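Local atomic coordinates of proteasome activator protein PA26 (Trypanosoma brucei, PDB entry 1YAR), a protein that assembles into a ring-shaped activator that docks on the end of the 20S proteasome and probably opens its gate to admit substrates. Residues O[161-165]-O[185-189]; O[73-77]-O[196-200]. All blocks are in the same frame, centred on the assembly; numbering follows the deposited sequence.

Interaction 1: O[161-165]-O[185-189]; sequences VEDKL and LLLEL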
# COMPACT_ATOMS: atom_id res chain seq x y z
N VAL O 161 -86.76 101.06 10.18
CA VAL O 161 -88.19 100.78 10.11
C VAL O 161 -89.00 101.84 10.87
O VAL O 161 -90.03 102.29 10.38
CB VAL O 161 -88.49 99.32 10.56
CG1 VAL O 161 -89.99 99.04 10.68
CG2 VAL O 161 -87.84 98.33 9.58
N GLU O 162 -88.53 102.24 12.05
CA GLU O 162 -89.20 103.30 12.81
C GLU O 162 -89.38 104.56 11.96
O GLU O 162 -90.50 105.10 11.87
CB GLU O 162 -88.45 103.61 14.10
CG GLU O 162 -88.60 102.53 15.17
CD GLU O 162 -87.58 102.65 16.28
OE1 GLU O 162 -86.83 103.65 16.30
OE2 GLU O 162 -87.52 101.74 17.14
N ASP O 163 -88.30 105.01 11.32
CA ASP O 163 -88.31 106.23 10.50
C ASP O 163 -89.32 106.15 9.37
O ASP O 163 -90.00 107.14 9.08
CB ASP O 163 -86.93 106.51 9.90
CG ASP O 163 -86.13 107.52 10.69
OD1 ASP O 163 -86.72 108.19 11.57
OD2 ASP O 163 -84.90 107.71 10.50
N LYS O 164 -89.42 104.98 8.74
CA LYS O 164 -90.36 104.80 7.64
C LYS O 164 -91.80 104.80 8.14
O LYS O 164 -92.69 105.34 7.49
CB LYS O 164 -90.08 103.51 6.88
CG LYS O 164 -88.90 103.60 5.93
CD LYS O 164 -88.84 102.36 5.07
CE LYS O 164 -87.43 101.82 4.96
NZ LYS O 164 -87.50 100.39 4.50
N LEU O 165 -92.01 104.18 9.30
CA LEU O 165 -93.34 104.09 9.87
C LEU O 165 -93.84 105.44 10.40
O LEU O 165 -95.02 105.76 10.29
CB LEU O 165 -93.38 103.05 10.99
CG LEU O 165 -93.42 101.57 10.58
CD1 LEU O 165 -93.29 100.67 11.81
CD2 LEU O 165 -94.71 101.27 9.80
N LEU O 185 -94.38 96.29 6.42
CA LEU O 185 -93.41 97.09 7.17
C LEU O 185 -93.72 97.12 8.69
O LEU O 185 -92.83 97.03 9.54
CB LEU O 185 -93.32 98.50 6.60
CG LEU O 185 -92.31 99.45 7.25
CD1 LEU O 185 -90.89 98.95 7.01
CD2 LEU O 185 -92.49 100.87 6.74
N LEU O 186 -95.00 97.24 9.03
CA LEU O 186 -95.43 97.18 10.42
C LEU O 186 -95.14 95.82 11.04
O LEU O 186 -94.61 95.73 12.15
CB LEU O 186 -96.93 97.50 10.50
CG LEU O 186 -97.53 97.64 11.90
CD1 LEU O 186 -96.79 98.67 12.75
CD2 LEU O 186 -99.02 97.99 11.80
N LEU O 187 -95.47 94.76 10.31
CA LEU O 187 -95.16 93.42 10.79
C LEU O 187 -93.64 93.18 10.85
O LEU O 187 -93.16 92.42 11.68
CB LEU O 187 -95.83 92.37 9.92
CG LEU O 187 -97.36 92.26 10.04
CD1 LEU O 187 -97.90 91.36 9.00
CD2 LEU O 187 -97.77 91.77 11.46
N GLU O 188 -92.89 93.82 9.96
CA GLU O 188 -91.42 93.70 10.01
C GLU O 188 -90.83 94.28 11.31
O GLU O 188 -89.81 93.78 11.82
CB GLU O 188 -90.76 94.31 8.78
CG GLU O 188 -89.29 93.94 8.67
CD GLU O 188 -88.56 94.69 7.58
OE1 GLU O 188 -87.31 94.62 7.59
OE2 GLU O 188 -89.22 95.33 6.73
N LEU O 189 -91.48 95.30 11.87
CA LEU O 189 -91.05 95.90 13.14
C LEU O 189 -91.13 94.89 14.26
O LEU O 189 -90.19 94.74 15.05
CB LEU O 189 -91.89 97.13 13.50
CG LEU O 189 -91.50 97.93 14.74
CD1 LEU O 189 -90.18 98.66 14.50
CD2 LEU O 189 -92.64 98.92 15.13
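With its CG swung away from the backbone N (chi1 -179°), L185 reaches across to the other helix and lies against one side of the V161 and L165 pair; L189 lies against the other. L165 makes the opposite choice: its CG sits beside the backbone N (chi1 -77°), and L165 and L185 run past one another in opposite senses. The fork of L185 is thereby shared. CD1 meets CG1 of V161 at 3.8 Å, while CD2 rests 3.6 Å from the CB of K164 and also touches CD2 of L165. K164 thus contributes the base of its side chain to the apolar layer, whereas its amine lies near the carboxylate of E188 without contacting it.

One turn further on, L189 divides itself in the same way. Its CD1 lies 3.8 Å from CG1 of V161, and its CD2 lies 3.8 Å from CD1 of L165. The V161 methyl CG1 additionally reaches the L185 carbonyl O at 3.7 Å, so this methyl packs on backbone as well as side chain. L186 adds a small contact, with its CD1 4.1 Å from CD1 of L165 and the two side chains nearly perpendicular. No hydrogen bond crosses; leucine and valine branches carry most of the contact, with the CB of K164 and the aliphatic part of E162 beside them.

Around this apolar seam lie charges with partners beyond it: E162 pairs with R158 and accepts hydrogen bonds from S182 and S184 of a neighbouring subunit, and E188 forms a salt bridge with R152 of another. The segments of helices 150-166 and 183-226 run roughly antiparallel, at 144° with axes 10.0 Å apart, and the short helix 64-67 covers L165 and L189 through A66.

Interaction 2: O[73-77]-O[196-200]; sequences LLGVL and FMLKV
The carbonyl O of L73 accepts the helical hydrogen bond from L77 N at 3.0 Å and is also touched by the CE methyl of M197, 3.7 Å away, a van der Waals contact. That methyl arrives from the facing helix because the M197 chain bends at chi2 (-64°) and again at chi3 (101°), turning its thioether in toward helix 71-99. CE then lies 3.8 Å from CG of L77 and also touches CB of L73, so one methyl spans a helical turn, from L73 to L77. The sulfur's closest neighbour is V76, with SD 3.9 Å from both CB and CG1 of that residue, the two side chains meeting tip to tip.

Beyond the methionine, the branched residues close the interface. V200 straddles two positions, its CG1 lying 3.9 Å from CG1 of V76 and its CG2 3.6 Å from CD2 of L77. The same L77 methyl approaches the edge of the F196 ring, near the ring plane and 4.3 Å from CD2 of F196, while the ring itself makes an edge-to-face pair with Y154. The bent methionine lies against L73, V76 and L77 together, and no hydrogen bond joins the two segments.

Here the segments run roughly parallel, at 26°, with axes 10.5 Å apart; segment 73-77 belongs to the PA28 C-terminal family region. Helix 24-57 covers M197 and V200 through A52, A49 and I45, and Y154 of helix 150-166 packs on L73 and L77.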
# COMPACT_ATOMS: atom_id res chain seq x y z
N LEU O 73 -85.91 94.16 25.60
CA LEU O 73 -85.08 93.58 24.54
C LEU O 73 -83.68 94.19 24.57
O LEU O 73 -82.69 93.49 24.43
CB LEU O 73 -85.71 93.78 23.15
CG LEU O 73 -87.17 93.47 22.81
CD1 LEU O 73 -87.22 93.16 21.33
CD2 LEU O 73 -87.81 92.35 23.60
N LEU O 74 -83.63 95.51 24.78
CA LEU O 74 -82.36 96.21 25.01
C LEU O 74 -81.57 95.56 26.16
O LEU O 74 -80.37 95.32 26.03
CB LEU O 74 -82.58 97.71 25.31
CG LEU O 74 -83.44 98.53 24.34
CD1 LEU O 74 -83.76 99.92 24.90
CD2 LEU O 74 -82.77 98.62 22.96
N GLY O 75 -82.25 95.24 27.27
CA GLY O 75 -81.59 94.60 28.42
C GLY O 75 -81.00 93.24 28.08
O GLY O 75 -79.86 92.94 28.46
N VAL O 76 -81.76 92.42 27.35
CA VAL O 76 -81.27 91.10 26.93
C VAL O 76 -80.02 91.24 26.04
O VAL O 76 -79.01 90.59 26.28
CB VAL O 76 -82.38 90.24 26.24
CG1 VAL O 76 -81.79 88.96 25.59
CG2 VAL O 76 -83.49 89.85 27.24
N LEU O 77 -80.11 92.10 25.02
CA LEU O 77 -78.99 92.31 24.10
C LEU O 77 -77.74 92.86 24.81
O LEU O 77 -76.62 92.45 24.51
CB LEU O 77 -79.40 93.19 22.90
CG LEU O 77 -80.37 92.48 21.94
CD1 LEU O 77 -81.28 93.44 21.21
CD2 LEU O 77 -79.67 91.53 20.90
N PHE O 196 -84.47 89.21 16.87
CA PHE O 196 -83.28 89.49 17.67
C PHE O 196 -83.25 88.71 18.96
O PHE O 196 -82.18 88.29 19.40
CB PHE O 196 -83.01 90.99 17.86
CG PHE O 196 -82.25 91.58 16.70
CD1 PHE O 196 -82.92 91.97 15.54
CD2 PHE O 196 -80.87 91.66 16.74
CE1 PHE O 196 -82.22 92.47 14.44
CE2 PHE O 196 -80.15 92.18 15.66
CZ PHE O 196 -80.82 92.57 14.50
N MET O 197 -84.43 88.46 19.52
CA MET O 197 -84.51 87.58 20.68
C MET O 197 -84.25 86.13 20.28
O MET O 197 -83.53 85.42 20.98
CB MET O 197 -85.83 87.75 21.43
CG MET O 197 -86.03 89.15 22.00
SD MET O 197 -84.81 89.59 23.27
CE MET O 197 -83.65 90.61 22.38
N LEU O 198 -84.81 85.69 19.15
CA LEU O 198 -84.50 84.35 18.63
C LEU O 198 -83.00 84.16 18.43
O LEU O 198 -82.44 83.14 18.83
CB LEU O 198 -85.26 84.07 17.33
CG LEU O 198 -84.89 82.76 16.60
CD1 LEU O 198 -85.09 81.54 17.52
CD2 LEU O 198 -85.72 82.62 15.34
N LYS O 199 -82.37 85.15 17.81
CA LYS O 199 -80.92 85.11 17.53
C LYS O 199 -80.07 85.03 18.79
O LYS O 199 -79.07 84.32 18.81
CB LYS O 199 -80.52 86.30 16.68
CG LYS O 199 -80.99 86.14 15.26
CD LYS O 199 -80.59 87.30 14.40
CE LYS O 199 -81.16 87.06 13.02
NZ LYS O 199 -80.46 87.87 11.99
N VAL O 200 -80.46 85.76 19.83
CA VAL O 200 -79.84 85.58 21.15
C VAL O 200 -80.02 84.15 21.68
O VAL O 200 -79.07 83.57 22.19
CB VAL O 200 -80.31 86.64 22.18
CG1 VAL O 200 -79.74 86.32 23.55
CG2 VAL O 200 -79.87 88.04 21.73

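In the fold
Both interactions use helix 183-226, but at different places along it and with different partners. Interaction 2, its centre about 15 Å from the chain centre, is wholly buried in the bundle core and joins roughly parallel segments far apart in sequence. Interaction 1, centred about 30 Å out, lies toward one end and pairs the helix with its near-antiparallel predecessor; it is largely buried but reaches the surface at K164. The end contact relies on leucine and valine and is flanked by carboxylates bonded to neighbouring subunits; the inner one brings in methionine and an aromatic ring. Their centres are 18 Å apart and they do not touch, yet the same adjoining subunit borders both.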